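Local structure of ADP compounds hydrolase NudE (Escherichia coli, 1VHZ) at residues V55-D60 / I128-D133; L62-E67 / L77-G82. The protein hydrolyses ADP-ribose, NADH and the diadenosine compounds Ap2A and Ap3A as a magnesium-dependent homodimeric Nudix hydrolase. One frame throughout, in Å; residues are numbered along the deposited sequence.

Interaction 1: residues V55-D60 / I128-D133; sequences VPIVDD and IVVAQD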
ATOM      1  N   VAL A  55      -9.328 -12.911  -3.216  1.00 12.39           N
ATOM      2  CA  VAL A  55      -8.402 -13.837  -3.819  1.00 13.13           C
ATOM      3  C   VAL A  55      -9.103 -15.186  -4.027  1.00 16.32           C
ATOM      4  O   VAL A  55      -9.116 -16.039  -3.144  1.00 13.66           O
ATOM      5  CB  VAL A  55      -7.156 -14.014  -2.928  1.00 16.67           C
ATOM      6  CG1 VAL A  55      -6.178 -14.984  -3.562  1.00  7.50           C
ATOM      7  CG2 VAL A  55      -6.458 -12.659  -2.692  1.00 10.51           C
ATOM      8  N   PRO A  56      -9.656 -15.378  -5.213  1.00 16.21           N
ATOM      9  CA  PRO A  56     -10.342 -16.594  -5.587  1.00 19.58           C
ATOM     10  C   PRO A  56      -9.382 -17.689  -6.023  1.00 18.75           C
ATOM     11  O   PRO A  56      -8.413 -17.457  -6.750  1.00 20.38           O
ATOM     12  CB  PRO A  56     -11.245 -16.200  -6.741  1.00 16.34           C
ATOM     13  CG  PRO A  56     -11.022 -14.752  -6.985  1.00 16.13           C
ATOM     14  CD  PRO A  56      -9.716 -14.394  -6.331  1.00 17.07           C
ATOM     15  N   ILE A  57      -9.614 -18.884  -5.505  1.00 20.91           N
ATOM     16  CA  ILE A  57      -8.831 -20.071  -5.835  1.00 22.73           C
ATOM     17  C   ILE A  57      -9.785 -21.133  -6.390  1.00 27.78           C
ATOM     18  O   ILE A  57     -10.799 -21.399  -5.722  1.00 28.27           O
ATOM     19  CB  ILE A  57      -8.141 -20.666  -4.589  1.00 23.14           C
ATOM     20  CG1 ILE A  57      -7.193 -19.651  -3.968  1.00 20.41           C
ATOM     21  CG2 ILE A  57      -7.428 -21.970  -4.947  1.00 17.12           C
ATOM     22  CD1 ILE A  57      -6.552 -20.005  -2.664  1.00 16.64           C
ATOM     23  N   VAL A  58      -9.552 -21.623  -7.589  1.00 27.90           N
ATOM     24  CA  VAL A  58     -10.361 -22.669  -8.203  1.00 25.49           C
ATOM     25  C   VAL A  58      -9.437 -23.631  -8.956  1.00 28.33           C
ATOM     26  O   VAL A  58      -8.479 -23.202  -9.590  1.00 24.79           O
ATOM     27  CB  VAL A  58     -11.484 -22.162  -9.098  1.00 27.82           C
ATOM     28  CG1 VAL A  58     -11.022 -21.060 -10.027  1.00 27.43           C
ATOM     29  CG2 VAL A  58     -12.098 -23.299  -9.945  1.00 21.86           C
ATOM     30  N   ASP A  59      -9.605 -24.937  -8.756  1.00 31.61           N
ATOM     31  CA  ASP A  59      -8.783 -25.942  -9.423  1.00 32.44           C
ATOM     32  C   ASP A  59      -7.298 -25.603  -9.386  1.00 31.67           C
ATOM     33  O   ASP A  59      -6.608 -25.504 -10.413  1.00 29.33           O
ATOM     34  CB  ASP A  59      -9.230 -26.116 -10.885  1.00 37.62           C
ATOM     35  CG  ASP A  59     -10.665 -26.585 -11.019  1.00 50.11           C
ATOM     36  OD1 ASP A  59     -11.114 -27.420 -10.203  1.00 48.72           O
ATOM     37  OD2 ASP A  59     -11.360 -26.122 -11.957  1.00 54.79           O
ATOM     38  N   ASP A  60      -6.764 -25.378  -8.199  1.00 27.78           N
ATOM     39  CA  ASP A  60      -5.376 -25.058  -7.982  1.00 27.96           C
ATOM     40  C   ASP A  60      -4.829 -23.855  -8.718  1.00 24.98           C
ATOM     41  O   ASP A  60      -3.626 -23.756  -8.985  1.00 21.55           O
ATOM     42  CB  ASP A  60      -4.517 -26.315  -8.271  1.00 36.36           C
ATOM     43  CG  ASP A  60      -4.577 -27.192  -7.016  1.00 47.46           C
ATOM     44  OD1 ASP A  60      -5.507 -28.021  -6.955  1.00 55.49           O
ATOM     45  OD2 ASP A  60      -3.728 -26.989  -6.124  1.00 47.53           O
ATOM     46  N   ILE A 128      -8.546  -8.386   3.297  1.00 12.14           N
ATOM     47  CA  ILE A 128      -8.184  -9.445   2.359  1.00  7.51           C
ATOM     48  C   ILE A 128      -8.977 -10.708   2.613  1.00  9.85           C
ATOM     49  O   ILE A 128      -8.989 -11.284   3.712  1.00 12.66           O
ATOM     50  CB  ILE A 128      -6.664  -9.747   2.440  1.00 13.21           C
ATOM     51  CG1 ILE A 128      -5.893  -8.473   2.053  1.00 10.09           C
ATOM     52  CG2 ILE A 128      -6.298 -10.895   1.520  1.00 13.04           C
ATOM     53  CD1 ILE A 128      -4.423  -8.518   2.436  1.00 16.36           C
ATOM     54  N   VAL A 129      -9.723 -11.162   1.610  1.00 11.70           N
ATOM     55  CA  VAL A 129     -10.536 -12.366   1.767  1.00 12.62           C
ATOM     56  C   VAL A 129     -10.176 -13.432   0.736  1.00 15.62           C
ATOM     57  O   VAL A 129     -10.001 -13.081  -0.436  1.00 13.94           O
ATOM     58  CB  VAL A 129     -12.031 -12.005   1.591  1.00 12.11           C
ATOM     59  CG1 VAL A 129     -12.920 -13.241   1.649  1.00 14.01           C
ATOM     60  CG2 VAL A 129     -12.503 -10.985   2.605  1.00 13.39           C
ATOM     61  N   VAL A 130     -10.129 -14.697   1.131  1.00 17.31           N
ATOM     62  CA  VAL A 130      -9.856 -15.782   0.173  1.00 17.61           C
ATOM     63  C   VAL A 130     -11.196 -16.456  -0.153  1.00 18.23           C
ATOM     64  O   VAL A 130     -11.970 -16.723   0.766  1.00 15.23           O
ATOM     65  CB  VAL A 130      -8.911 -16.853   0.741  1.00 25.32           C
ATOM     66  CG1 VAL A 130      -8.618 -17.953  -0.294  1.00 19.72           C
ATOM     67  CG2 VAL A 130      -7.624 -16.217   1.211  1.00 27.17           C
ATOM     68  N   ALA A 131     -11.477 -16.652  -1.425  1.00 18.31           N
ATOM     69  CA  ALA A 131     -12.694 -17.258  -1.912  1.00 16.73           C
ATOM     70  C   ALA A 131     -12.464 -18.623  -2.562  1.00 21.02           C
ATOM     71  O   ALA A 131     -11.631 -18.736  -3.481  1.00 22.38           O
ATOM     72  CB  ALA A 131     -13.283 -16.378  -3.022  1.00  8.44           C
ATOM     73  N   GLN A 132     -13.130 -19.644  -2.063  1.00 18.44           N
ATOM     74  CA  GLN A 132     -13.043 -20.992  -2.606  1.00 18.92           C
ATOM     75  C   GLN A 132     -14.459 -21.567  -2.750  1.00 18.27           C
ATOM     76  O   GLN A 132     -15.404 -21.058  -2.145  1.00 16.87           O
ATOM     77  CB  GLN A 132     -12.234 -21.946  -1.739  1.00 18.98           C
ATOM     78  CG  GLN A 132     -10.917 -21.404  -1.242  1.00 24.53           C
ATOM     79  CD  GLN A 132     -10.203 -22.346  -0.300  1.00 25.63           C
ATOM     80  OE1 GLN A 132      -9.470 -23.221  -0.755  1.00 31.56           O
ATOM     81  NE2 GLN A 132     -10.424 -22.179   0.992  1.00 31.32           N
ATOM     82  N   ASP A 133     -14.545 -22.694  -3.438  1.00 21.96           N
ATOM     83  CA  ASP A 133     -15.797 -23.386  -3.692  1.00 18.43           C
ATOM     84  C   ASP A 133     -16.759 -22.425  -4.384  1.00 19.86           C
ATOM     85  O   ASP A 133     -17.805 -22.030  -3.869  1.00 20.21           O
ATOM     86  CB  ASP A 133     -16.382 -23.986  -2.422  1.00 23.18           C
ATOM     87  CG  ASP A 133     -17.604 -24.852  -2.753  1.00 32.46           C
ATOM     88  OD1 ASP A 133     -17.713 -25.293  -3.920  1.00 36.40           O
ATOM     89  OD2 ASP A 133     -18.450 -25.048  -1.871  1.00 35.66           O
TER
HETATM   90  O   HOH W   1     -12.306 -23.299  -4.905  1.00 35.46           O
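Val55 lies beside Val130 and Pro56 beside Ala131 in two parallel strands of the Nudix fold's central mixed sheet. Three backbone hydrogen bonds carry the pairing. Val55 N donates to Val129 O at 2.9 Å. Val55 O in turn receives Ala131 N at 3.0 Å. The third bond runs from Ile57 N to Ala131 O, again at 2.9 Å. This is the alternation expected of parallel strands, in which one residue of a bridge bonds both to the residue before and to the residue after its partner. Weaker CA-H...O contacts lie between these bonds, among them Pro56 CA to Ala131 O at 3.3 Å.

A water extends the pairing where the direct bonds stop: it donates to Ile57 O at 2.6 Å and accepts from Asp133 N, bridging the strands as they separate.

Apolar contacts lie on both faces. On the face of Val55 and Val130, Ile57 reaches back with CD1 to Val130 CG1, 3.8 Å away, and the two side chains meet at a slant. With CG1 anti to the backbone N (chi1 -179°), Val130 also brings that methyl to 3.5 Å from Val55 O. On the other face, the Pro56 ring and the Ala131 methyl are neighbours, CB to CB 4.2 Å.

Helix 169-184 covers the Val130 side through Val178 and Trp181. Strand 61-69 continues the sheet beyond 51-58, and its Leu62 packs against Val55 and Ile57. Strand 104-116 flanks 125-136, with Leu112 against Val130 and Leu109 against Ala131.

Interaction 2: residues L62-E67 / L77-G82; sequences LILIRE and LGFSKG
Ile65 and Gly78 form the antiparallel hydrogen-bonded pair of a beta hairpin, strands 61-69 and 74-78, in the Nudix domain. Ile65 N donates to Gly78 O at 2.8 Å, and Gly78 N returns to Ile65 O at 3.0 Å. From CB, the Ile65 side chain sends CG1 between its own backbone N and carbonyl carbon (chi1 51°), which brings CG1 to 3.5 Å from Gly78 O; CD1 then extends to Ser80 CA at 3.7 Å and also touches Ser80 CB. Cutting Ile65 back to an alanine is likely to open a gap beside Ser80, with the CG1 contact to Gly78 O lost as well. Ser80 OG itself bonds Glu101, probably a divalent-metal ligand.

On the opposite face, Leu77 CD1 sits against Leu64 CB and over one face of the Arg66 guanidinium, 4.1 Å above its plane. Phe79 lies alongside Leu64, whose CD1 comes to 3.4 Å from Phe79 CE2, while Leu62 CG meets the ring at its edge. Beyond Gly78 the second segment swings away from its partner strand, and a water spans the divergence, donating to Ile63 O at 2.9 Å and accepting from Ser80 N.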
ATOM      1  N   LEU A  62      -5.138 -19.391  -9.053  1.00 18.45           N
ATOM      2  CA  LEU A  62      -5.603 -18.110  -8.541  1.00 19.27           C
ATOM      3  C   LEU A  62      -6.419 -17.514  -9.713  1.00 17.74           C
ATOM      4  O   LEU A  62      -6.104 -17.875 -10.858  1.00 18.89           O
ATOM      5  CB  LEU A  62      -4.410 -17.185  -8.352  1.00 20.22           C
ATOM      6  CG  LEU A  62      -3.868 -16.846  -6.990  1.00 24.72           C
ATOM      7  CD1 LEU A  62      -4.281 -17.805  -5.904  1.00 21.62           C
ATOM      8  CD2 LEU A  62      -2.352 -16.694  -7.044  1.00 17.02           C
ATOM      9  N   ILE A  63      -7.402 -16.704  -9.452  1.00 15.98           N
ATOM     10  CA  ILE A  63      -8.141 -16.038 -10.513  1.00 18.58           C
ATOM     11  C   ILE A  63      -7.755 -14.540 -10.403  1.00 17.10           C
ATOM     12  O   ILE A  63      -8.113 -13.929  -9.399  1.00 16.05           O
ATOM     13  CB  ILE A  63      -9.670 -16.093 -10.452  1.00 19.43           C
ATOM     14  CG1 ILE A  63     -10.217 -17.518 -10.433  1.00 30.69           C
ATOM     15  CG2 ILE A  63     -10.227 -15.332 -11.662  1.00 11.70           C
ATOM     16  CD1 ILE A  63      -9.784 -18.372 -11.603  1.00 43.05           C
ATOM     17  N   LEU A  64      -7.013 -14.030 -11.363  1.00 17.04           N
ATOM     18  CA  LEU A  64      -6.596 -12.626 -11.327  1.00 15.46           C
ATOM     19  C   LEU A  64      -7.415 -11.869 -12.370  1.00 12.36           C
ATOM     20  O   LEU A  64      -7.988 -12.532 -13.232  1.00 12.91           O
ATOM     21  CB  LEU A  64      -5.141 -12.477 -11.766  1.00 22.38           C
ATOM     22  CG  LEU A  64      -4.003 -13.085 -10.958  1.00 30.56           C
ATOM     23  CD1 LEU A  64      -3.936 -12.490  -9.566  1.00 31.71           C
ATOM     24  CD2 LEU A  64      -4.080 -14.595 -10.883  1.00 39.07           C
ATOM     25  N   ILE A  65      -7.415 -10.540 -12.304  1.00  9.15           N
ATOM     26  CA  ILE A  65      -8.104  -9.750 -13.295  1.00 11.39           C
ATOM     27  C   ILE A  65      -7.192  -8.631 -13.824  1.00 15.47           C
ATOM     28  O   ILE A  65      -6.227  -8.256 -13.173  1.00 13.18           O
ATOM     29  CB  ILE A  65      -9.413  -9.113 -12.800  1.00 20.58           C
ATOM     30  CG1 ILE A  65      -9.159  -8.367 -11.484  1.00 21.76           C
ATOM     31  CG2 ILE A  65     -10.511 -10.157 -12.615  1.00 11.63           C
ATOM     32  CD1 ILE A  65     -10.173  -7.305 -11.176  1.00 24.11           C
ATOM     33  N   ARG A  66      -7.488  -8.149 -15.028  1.00 14.17           N
ATOM     34  CA  ARG A  66      -6.759  -7.053 -15.649  1.00 13.04           C
ATOM     35  C   ARG A  66      -7.700  -5.844 -15.565  1.00 16.01           C
ATOM     36  O   ARG A  66      -8.878  -5.962 -15.888  1.00 16.38           O
ATOM     37  CB  ARG A  66      -6.306  -7.375 -17.062  1.00 14.94           C
ATOM     38  CG  ARG A  66      -5.335  -8.552 -17.116  1.00 17.00           C
ATOM     39  CD  ARG A  66      -4.873  -8.861 -18.539  1.00 22.73           C
ATOM     40  NE  ARG A  66      -3.902  -9.955 -18.522  1.00 20.70           N
ATOM     41  CZ  ARG A  66      -2.634  -9.909 -18.158  1.00 29.15           C
ATOM     42  NH1 ARG A  66      -1.898 -11.030 -18.188  1.00 27.08           N
ATOM     43  NH2 ARG A  66      -2.056  -8.770 -17.758  1.00 24.88           N
ATOM     44  N   GLU A  67      -7.211  -4.721 -15.056  1.00 15.98           N
ATOM     45  CA  GLU A  67      -8.071  -3.558 -14.852  1.00 15.73           C
ATOM     46  C   GLU A  67      -7.330  -2.261 -15.091  1.00 17.10           C
ATOM     47  O   GLU A  67      -6.200  -2.052 -14.623  1.00 12.40           O
ATOM     48  CB  GLU A  67      -8.578  -3.623 -13.380  1.00 10.88           C
ATOM     49  CG  GLU A  67      -9.566  -2.533 -13.024  1.00 20.61           C
ATOM     50  CD  GLU A  67     -10.404  -2.863 -11.794  1.00 24.97           C
ATOM     51  OE1 GLU A  67     -11.554  -2.382 -11.691  1.00 17.59           O
ATOM     52  OE2 GLU A  67      -9.927  -3.615 -10.920  1.00 20.33           O
ATOM     53  N   LEU A  77      -2.495  -6.043 -13.288  1.00 17.61           N
ATOM     54  CA  LEU A  77      -2.795  -7.457 -13.203  1.00 17.49           C
ATOM     55  C   LEU A  77      -2.897  -7.714 -11.681  1.00 21.77           C
ATOM     56  O   LEU A  77      -1.953  -7.323 -10.967  1.00 24.22           O
ATOM     57  CB  LEU A  77      -1.697  -8.353 -13.752  1.00 12.00           C
ATOM     58  CG  LEU A  77      -1.855  -9.857 -13.454  1.00 21.25           C
ATOM     59  CD1 LEU A  77      -3.124 -10.407 -14.095  1.00 11.90           C
ATOM     60  CD2 LEU A  77      -0.642 -10.647 -13.940  1.00 14.65           C
ATOM     61  N   GLY A  78      -4.014  -8.223 -11.196  1.00 19.59           N
ATOM     62  CA  GLY A  78      -4.087  -8.422  -9.750  1.00 19.63           C
ATOM     63  C   GLY A  78      -5.408  -8.987  -9.271  1.00 16.25           C
ATOM     64  O   GLY A  78      -6.169  -9.578 -10.021  1.00 16.99           O
ATOM     65  N   PHE A  79      -5.639  -8.817  -7.979  1.00 15.23           N
ATOM     66  CA  PHE A  79      -6.830  -9.317  -7.327  1.00 15.02           C
ATOM     67  C   PHE A  79      -7.970  -8.305  -7.381  1.00 14.92           C
ATOM     68  O   PHE A  79      -7.769  -7.095  -7.361  1.00 15.77           O
ATOM     69  CB  PHE A  79      -6.520  -9.700  -5.875  1.00  6.54           C
ATOM     70  CG  PHE A  79      -5.380 -10.685  -5.775  1.00 16.83           C
ATOM     71  CD1 PHE A  79      -4.197 -10.339  -5.148  1.00 14.63           C
ATOM     72  CD2 PHE A  79      -5.498 -11.952  -6.339  1.00 12.69           C
ATOM     73  CE1 PHE A  79      -3.153 -11.253  -5.057  1.00 21.21           C
ATOM     74  CE2 PHE A  79      -4.461 -12.860  -6.257  1.00 12.72           C
ATOM     75  CZ  PHE A  79      -3.283 -12.517  -5.611  1.00 15.25           C
ATOM     76  N   SER A  80      -9.158  -8.849  -7.497  1.00 13.49           N
ATOM     77  CA  SER A  80     -10.400  -8.063  -7.541  1.00 15.12           C
ATOM     78  C   SER A  80     -10.542  -7.294  -6.250  1.00 14.49           C
ATOM     79  O   SER A  80     -10.231  -7.771  -5.146  1.00 15.68           O
ATOM     80  CB  SER A  80     -11.522  -9.076  -7.851  1.00 17.72           C
ATOM     81  OG  SER A  80     -12.716  -8.705  -7.203  1.00 42.59           O
ATOM     82  N   LYS A  81     -10.901  -6.028  -6.313  1.00 13.12           N
ATOM     83  CA  LYS A  81     -11.023  -5.135  -5.182  1.00 14.18           C
ATOM     84  C   LYS A  81     -12.279  -4.275  -5.306  1.00 18.07           C
ATOM     85  O   LYS A  81     -12.656  -3.903  -6.424  1.00 16.59           O
ATOM     86  CB  LYS A  81      -9.826  -4.125  -5.204  1.00 20.96           C
ATOM     87  CG  LYS A  81      -8.476  -4.748  -4.989  1.00 30.76           C
ATOM     88  CD  LYS A  81      -7.278  -3.884  -5.291  1.00 27.50           C
ATOM     89  CE  LYS A  81      -5.989  -4.700  -5.366  1.00 33.44           C
ATOM     90  NZ  LYS A  81      -5.702  -5.304  -6.711  1.00 13.36           N
ATOM     91  N   GLY A  82     -12.831  -3.873  -4.176  1.00 19.50           N
ATOM     92  CA  GLY A  82     -14.010  -3.008  -4.168  1.00 18.20           C
ATOM     93  C   GLY A  82     -14.232  -2.456  -2.759  1.00 20.01           C
ATOM     94  O   GLY A  82     -13.467  -2.692  -1.830  1.00 22.00           O
TER
HETATM   95  O   HOH W   2      -9.267 -11.460  -8.403  1.00 20.18           O
HETATM   96  O   HOH W   3     -11.197  -4.783  -8.904  1.00 21.07           O
HETATM   97  O   HOH W   4      -7.880  -4.921  -9.815  1.00 32.49           O

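Strands 51-58 and 61-69, consecutive in the chain, join the two contacts: Pro56 O and Ile63 N are probably hydrogen-bonded, Val58 CG1 packs on Ile63 CD1, and Val55 CG2 packs against Phe79. Both contacts are largely buried in the same mixed sheet. Interaction 1 ties strands distant in sequence through a parallel ladder and aliphatic packing; interaction 2 is a local hairpin and the turn of chain that follows it, with an antiparallel ladder of two backbone bonds rather than three but more buried area, and it adds an aromatic ring and a guanidinium. Each has a water where its strands diverge. Interaction 2 lies closer to the probable metal site, its 77-82 segment running into the Nudix box.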